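Local coordinates for putative xanthine dehydrogenase YAGS fad-binding subunit (Escherichia coli, PDB 5G5G), which binds the molybdenum-pterin cytosine dinucleotide cofactor as the large subunit of a periplasmic aldehyde oxidase, which probably oxidises aldehydes to carboxylic acids, at residues 310-320 and 336-347. Numbering follows the deposited sequence.
Sequences NLPGGTPETAV and LRLATLDLPEGN
N310 OD1 accepts two backbone N-H groups, that of G346 across the contact at 2.9 Å and that of L311 beside it. The same carboxamide spends both its N-H bonds: ND2 donates to G346 O at 2.9 Å (169° at the hydrogen) and to T315 O at 3.0 Å, the latter in the carbonyl plane on a lone pair. Both acceptors lie close to the amide plane, so four bonds fix the rotation of this buried group. The backbone of N310 makes the last parallel bridge, with T340, where strands 299-310 and 331-340 of a mixed sheet in the molybdopterin-binding domain end side by side: N310 N donates to A339 O, and L341 N to N310 O, the two bonds flanking T340. With an alanine here the N-H and C=O of G346 and the C=O of T315 would probably lose their amide partners, and the 311-315 loop would be likely to shift. Space is tight around the amide, since a CB on G314, which closes the type II turn from L311, would fall 2.6 Å from N310 CG. Farther along, apolar groups carry the contact. L338 points CG anti to the backbone N (chi1 -178°), and from there CD1 rests on P316 CA while CD2 comes 3.6 Å from G314 O. L336 forks: CD1 meets P316 CG at 4.0 Å, CD2 meets V320 CG2 at 3.8 Å. Next in the chain after N347 come residues of the molybdenum pocket. A water joins E317 to this approach, donating to both E317 OE1 and N347 O, while OE2 pairs with R282 and accepts from G353 N.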
ATOM      1  N   ASN C 310       5.483 -19.525 -12.051  1.00 14.75           N
ATOM      2  CA  ASN C 310       4.347 -18.834 -12.634  1.00 15.09           C
ATOM      3  C   ASN C 310       3.402 -19.813 -13.288  1.00 15.61           C
ATOM      4  O   ASN C 310       3.708 -21.025 -13.435  1.00 15.51           O
ATOM      5  CB  ASN C 310       4.837 -17.783 -13.687  1.00 14.83           C
ATOM      6  CG  ASN C 310       4.032 -16.519 -13.657  1.00 14.58           C
ATOM      7  OD1 ASN C 310       2.826 -16.550 -13.357  1.00 14.42           O
ATOM      8  ND2 ASN C 310       4.668 -15.403 -13.977  1.00 13.36           N
ATOM      9  N   LEU C 311       2.274 -19.274 -13.762  1.00 15.20           N
ATOM     10  CA  LEU C 311       1.321 -20.043 -14.520  1.00 16.75           C
ATOM     11  C   LEU C 311       2.010 -20.425 -15.825  1.00 17.25           C
ATOM     12  O   LEU C 311       2.954 -19.732 -16.211  1.00 16.70           O
ATOM     13  CB  LEU C 311       0.098 -19.185 -14.844  1.00 16.36           C
ATOM     14  CG  LEU C 311      -0.756 -18.846 -13.637  1.00 16.27           C
ATOM     15  CD1 LEU C 311      -1.765 -17.789 -14.020  1.00 16.72           C
ATOM     16  CD2 LEU C 311      -1.490 -20.068 -13.129  1.00 17.02           C
ATOM     17  N   PRO C 312       1.565 -21.497 -16.494  1.00 18.83           N
ATOM     18  CA  PRO C 312       2.198 -21.865 -17.776  1.00 19.79           C
ATOM     19  C   PRO C 312       2.262 -20.704 -18.796  1.00 20.51           C
ATOM     20  O   PRO C 312       1.253 -20.017 -19.031  1.00 19.67           O
ATOM     21  CB  PRO C 312       1.275 -22.939 -18.322  1.00 20.96           C
ATOM     22  CG  PRO C 312       0.676 -23.581 -17.121  1.00 20.69           C
ATOM     23  CD  PRO C 312       0.448 -22.410 -16.178  1.00 19.88           C
ATOM     24  N   GLY C 313       3.448 -20.497 -19.358  1.00 20.58           N
ATOM     25  CA  GLY C 313       3.676 -19.414 -20.274  1.00 21.20           C
ATOM     26  C   GLY C 313       3.970 -18.079 -19.634  1.00 20.67           C
ATOM     27  O   GLY C 313       4.222 -17.113 -20.340  1.00 21.28           O
ATOM     28  N   GLY C 314       3.929 -17.993 -18.296  1.00 19.33           N
ATOM     29  CA  GLY C 314       4.230 -16.743 -17.641  1.00 18.80           C
ATOM     30  C   GLY C 314       5.704 -16.412 -17.532  1.00 18.80           C
ATOM     31  O   GLY C 314       6.578 -17.220 -17.858  1.00 19.09           O
ATOM     32  N   THR C 315       5.948 -15.194 -17.119  1.00 18.31           N
ATOM     33  CA  THR C 315       7.325 -14.661 -17.064  1.00 18.46           C
ATOM     34  C   THR C 315       8.097 -15.145 -15.803  1.00 18.17           C
ATOM     35  O   THR C 315       7.518 -15.236 -14.729  1.00 16.35           O
ATOM     36  CB  THR C 315       7.330 -13.118 -17.072  1.00 18.61           C
ATOM     37  OG1 THR C 315       8.677 -12.656 -17.032  1.00 20.61           O
ATOM     38  CG2 THR C 315       6.666 -12.499 -15.885  1.00 18.98           C
ATOM     39  N   PRO C 316       9.421 -15.384 -15.944  1.00 17.94           N
ATOM     40  CA  PRO C 316      10.230 -15.488 -14.734  1.00 18.20           C
ATOM     41  C   PRO C 316      10.449 -14.140 -14.078  1.00 16.80           C
ATOM     42  O   PRO C 316      10.232 -13.094 -14.670  1.00 17.60           O
ATOM     43  CB  PRO C 316      11.584 -16.013 -15.236  1.00 18.94           C
ATOM     44  CG  PRO C 316      11.619 -15.725 -16.700  1.00 19.80           C
ATOM     45  CD  PRO C 316      10.201 -15.567 -17.184  1.00 18.75           C
ATOM     46  N   GLU C 317      10.856 -14.172 -12.823  1.00 16.48           N
ATOM     47  CA  GLU C 317      11.360 -12.950 -12.163  1.00 16.11           C
ATOM     48  C   GLU C 317      12.891 -12.877 -12.462  1.00 15.94           C
ATOM     49  O   GLU C 317      13.675 -13.750 -12.077  1.00 15.04           O
ATOM     50  CB  GLU C 317      11.021 -12.966 -10.672  1.00 15.79           C
ATOM     51  CG  GLU C 317      11.422 -11.689  -9.900  1.00 15.60           C
ATOM     52  CD  GLU C 317      10.656 -10.398 -10.257  1.00 16.17           C
ATOM     53  OE1 GLU C 317       9.726 -10.451 -11.078  1.00 16.76           O
ATOM     54  OE2 GLU C 317      10.913  -9.344  -9.636  1.00 15.36           O
ATOM     55  N   THR C 318      13.279 -11.861 -13.216  1.00 16.87           N
ATOM     56  CA  THR C 318      14.626 -11.820 -13.859  1.00 17.68           C
ATOM     57  C   THR C 318      15.693 -11.369 -12.847  1.00 15.82           C
ATOM     58  O   THR C 318      16.406 -10.378 -13.053  1.00 15.66           O
ATOM     59  CB  THR C 318      14.602 -10.949 -15.126  1.00 18.93           C
ATOM     60  OG1 THR C 318      13.934  -9.712 -14.866  1.00 20.82           O
ATOM     61  CG2 THR C 318      13.831 -11.679 -16.207  1.00 21.34           C
ATOM     62  N   ALA C 319      15.865 -12.177 -11.814  1.00 14.48           N
ATOM     63  CA  ALA C 319      16.676 -11.782 -10.674  1.00 14.36           C
ATOM     64  C   ALA C 319      18.209 -11.934 -10.798  1.00 14.47           C
ATOM     65  O   ALA C 319      18.898 -11.576  -9.871  1.00 14.38           O
ATOM     66  CB  ALA C 319      16.179 -12.512  -9.434  1.00 13.93           C
ATOM     67  N   VAL C 320      18.722 -12.400 -11.925  1.00 14.81           N
ATOM     68  CA  VAL C 320      20.175 -12.614 -12.059  1.00 16.25           C
ATOM     69  C   VAL C 320      20.792 -11.601 -12.986  1.00 16.55           C
ATOM     70  O   VAL C 320      22.000 -11.527 -13.076  1.00 16.64           O
ATOM     71  CB  VAL C 320      20.513 -14.038 -12.502  1.00 16.85           C
ATOM     72  CG1 VAL C 320      19.883 -15.036 -11.547  1.00 17.35           C
ATOM     73  CG2 VAL C 320      20.040 -14.309 -13.916  1.00 17.67           C
ATOM     74  N   LEU C 336      18.436 -18.594 -14.938  1.00 17.27           N
ATOM     75  CA  LEU C 336      17.078 -18.606 -14.400  1.00 17.28           C
ATOM     76  C   LEU C 336      16.484 -19.993 -14.457  1.00 17.30           C
ATOM     77  O   LEU C 336      16.753 -20.774 -15.388  1.00 18.19           O
ATOM     78  CB  LEU C 336      16.145 -17.622 -15.152  1.00 17.64           C
ATOM     79  CG  LEU C 336      16.500 -16.147 -15.079  1.00 17.77           C
ATOM     80  CD1 LEU C 336      15.540 -15.343 -15.963  1.00 18.03           C
ATOM     81  CD2 LEU C 336      16.501 -15.668 -13.629  1.00 17.15           C
ATOM     82  N   ARG C 337      15.633 -20.288 -13.476  1.00 17.35           N
ATOM     83  CA  ARG C 337      14.900 -21.546 -13.419  1.00 17.92           C
ATOM     84  C   ARG C 337      13.434 -21.202 -13.152  1.00 17.66           C
ATOM     85  O   ARG C 337      13.130 -20.510 -12.171  1.00 16.38           O
ATOM     86  CB  ARG C 337      15.479 -22.420 -12.340  1.00 18.79           C
ATOM     87  CG  ARG C 337      17.020 -22.683 -12.470  1.00 20.01           C
ATOM     88  CD  ARG C 337      17.279 -23.639 -13.536  1.00 22.00           C
ATOM     89  NE  ARG C 337      18.741 -23.892 -13.638  1.00 24.39           N
ATOM     90  CZ  ARG C 337      19.607 -23.194 -14.379  1.00 23.69           C
ATOM     91  NH1 ARG C 337      19.187 -22.218 -15.165  1.00 22.32           N
ATOM     92  NH2 ARG C 337      20.897 -23.585 -14.424  1.00 24.46           N
ATOM     93  N   LEU C 338      12.548 -21.693 -14.016  1.00 17.57           N
ATOM     94  CA  LEU C 338      11.144 -21.310 -13.958  1.00 18.08           C
ATOM     95  C   LEU C 338      10.271 -22.525 -13.634  1.00 18.10           C
ATOM     96  O   LEU C 338      10.140 -23.434 -14.466  1.00 18.94           O
ATOM     97  CB  LEU C 338      10.747 -20.670 -15.308  1.00 18.40           C
ATOM     98  CG  LEU C 338       9.298 -20.176 -15.353  1.00 18.91           C
ATOM     99  CD1 LEU C 338       8.949 -19.169 -14.289  1.00 18.58           C
ATOM    100  CD2 LEU C 338       9.076 -19.636 -16.750  1.00 19.93           C
ATOM    101  N   ALA C 339       9.688 -22.544 -12.444  1.00 17.49           N
ATOM    102  CA  ALA C 339       8.728 -23.591 -12.067  1.00 18.68           C
ATOM    103  C   ALA C 339       7.348 -23.212 -12.555  1.00 18.66           C
ATOM    104  O   ALA C 339       7.060 -22.033 -12.802  1.00 17.93           O
ATOM    105  CB  ALA C 339       8.693 -23.769 -10.558  1.00 18.57           C
ATOM    106  N   THR C 340       6.488 -24.227 -12.606  1.00 19.81           N
ATOM    107  CA  THR C 340       5.063 -24.005 -12.825  1.00 20.75           C
ATOM    108  C   THR C 340       4.325 -23.979 -11.491  1.00 20.08           C
ATOM    109  O   THR C 340       4.352 -24.953 -10.755  1.00 19.73           O
ATOM    110  CB  THR C 340       4.511 -25.072 -13.767  1.00 23.06           C
ATOM    111  OG1 THR C 340       5.194 -24.893 -15.003  1.00 23.21           O
ATOM    112  CG2 THR C 340       3.010 -24.867 -14.004  1.00 24.29           C
ATOM    113  N   LEU C 341       3.651 -22.866 -11.215  1.00 18.59           N
ATOM    114  CA  LEU C 341       2.851 -22.735  -9.996  1.00 18.04           C
ATOM    115  C   LEU C 341       1.476 -22.254 -10.395  1.00 18.09           C
ATOM    116  O   LEU C 341       1.385 -21.376 -11.234  1.00 17.79           O
ATOM    117  CB  LEU C 341       3.450 -21.755  -8.979  1.00 17.52           C
ATOM    118  CG  LEU C 341       4.863 -22.038  -8.381  1.00 17.60           C
ATOM    119  CD1 LEU C 341       5.319 -20.892  -7.498  1.00 17.04           C
ATOM    120  CD2 LEU C 341       4.834 -23.355  -7.604  1.00 18.00           C
ATOM    121  N   ASP C 342       0.453 -22.774  -9.707  1.00 18.33           N
ATOM    122  CA  ASP C 342      -0.935 -22.452  -9.965  1.00 18.63           C
ATOM    123  C   ASP C 342      -1.462 -21.381  -9.036  1.00 17.61           C
ATOM    124  O   ASP C 342      -2.653 -21.315  -8.770  1.00 17.07           O
ATOM    125  CB  ASP C 342      -1.769 -23.738  -9.837  1.00 20.26           C
ATOM    126  CG  ASP C 342      -1.350 -24.774 -10.847  1.00 21.96           C
ATOM    127  OD1 ASP C 342      -1.563 -24.472 -12.035  1.00 22.31           O
ATOM    128  OD2 ASP C 342      -0.739 -25.828 -10.458  1.00 22.59           O
ATOM    129  N   LEU C 343      -0.574 -20.575  -8.476  1.00 16.68           N
ATOM    130  CA  LEU C 343      -0.945 -19.352  -7.805  1.00 16.20           C
ATOM    131  C   LEU C 343      -1.391 -18.323  -8.853  1.00 15.30           C
ATOM    132  O   LEU C 343      -1.277 -18.561 -10.054  1.00 14.73           O
ATOM    133  CB  LEU C 343       0.252 -18.823  -7.045  1.00 16.35           C
ATOM    134  CG  LEU C 343       0.692 -19.617  -5.819  1.00 16.88           C
ATOM    135  CD1 LEU C 343       2.056 -19.157  -5.350  1.00 16.96           C
ATOM    136  CD2 LEU C 343      -0.316 -19.500  -4.684  1.00 17.50           C
ATOM    137  N   PRO C 344      -1.909 -17.166  -8.404  1.00 14.73           N
ATOM    138  CA  PRO C 344      -2.225 -16.108  -9.356  1.00 14.77           C
ATOM    139  C   PRO C 344      -1.003 -15.707 -10.221  1.00 14.52           C
ATOM    140  O   PRO C 344       0.153 -16.095  -9.883  1.00 14.09           O
ATOM    141  CB  PRO C 344      -2.697 -14.976  -8.448  1.00 14.77           C
ATOM    142  CG  PRO C 344      -3.392 -15.725  -7.317  1.00 14.10           C
ATOM    143  CD  PRO C 344      -2.393 -16.833  -7.045  1.00 14.68           C
ATOM    144  N   GLU C 345      -1.273 -15.008 -11.306  1.00 13.84           N
ATOM    145  CA  GLU C 345      -0.236 -14.631 -12.275  1.00 14.66           C
ATOM    146  C   GLU C 345       0.848 -13.775 -11.618  1.00 13.45           C
ATOM    147  O   GLU C 345       0.572 -12.702 -11.096  1.00 12.78           O
ATOM    148  CB  GLU C 345      -0.823 -13.807 -13.430  1.00 15.38           C
ATOM    149  CG  GLU C 345       0.136 -13.500 -14.575  1.00 16.45           C
ATOM    150  CD  GLU C 345      -0.531 -12.675 -15.648  1.00 17.52           C
ATOM    151  OE1 GLU C 345      -1.503 -13.172 -16.276  1.00 18.35           O
ATOM    152  OE2 GLU C 345      -0.066 -11.549 -15.890  1.00 17.41           O
ATOM    153  N   GLY C 346       2.090 -14.219 -11.745  1.00 13.12           N
ATOM    154  CA  GLY C 346       3.239 -13.431 -11.405  1.00 12.88           C
ATOM    155  C   GLY C 346       3.543 -12.466 -12.534  1.00 12.99           C
ATOM    156  O   GLY C 346       3.447 -12.808 -13.723  1.00 13.36           O
ATOM    157  N   ASN C 347       3.921 -11.253 -12.178  1.00 13.45           N
ATOM    158  CA  ASN C 347       4.265 -10.289 -13.213  1.00 13.28           C
ATOM    159  C   ASN C 347       4.993  -9.101 -12.586  1.00 12.74           C
ATOM    160  O   ASN C 347       5.323  -9.104 -11.392  1.00 11.90           O
ATOM    161  CB  ASN C 347       3.010  -9.854 -14.020  1.00 13.39           C
ATOM    162  CG  ASN C 347       3.295  -9.690 -15.512  1.00 14.20           C
ATOM    163  OD1 ASN C 347       4.314  -9.072 -15.914  1.00 13.69           O
ATOM    164  ND2 ASN C 347       2.388 -10.160 -16.322  1.00 14.76           N
TER
HETATM  165  O   HOH W   1       3.463 -13.625 -16.544  1.00 17.47           O
HETATM  166  O   HOH W   2       8.039  -8.314 -10.802  1.00 14.16           O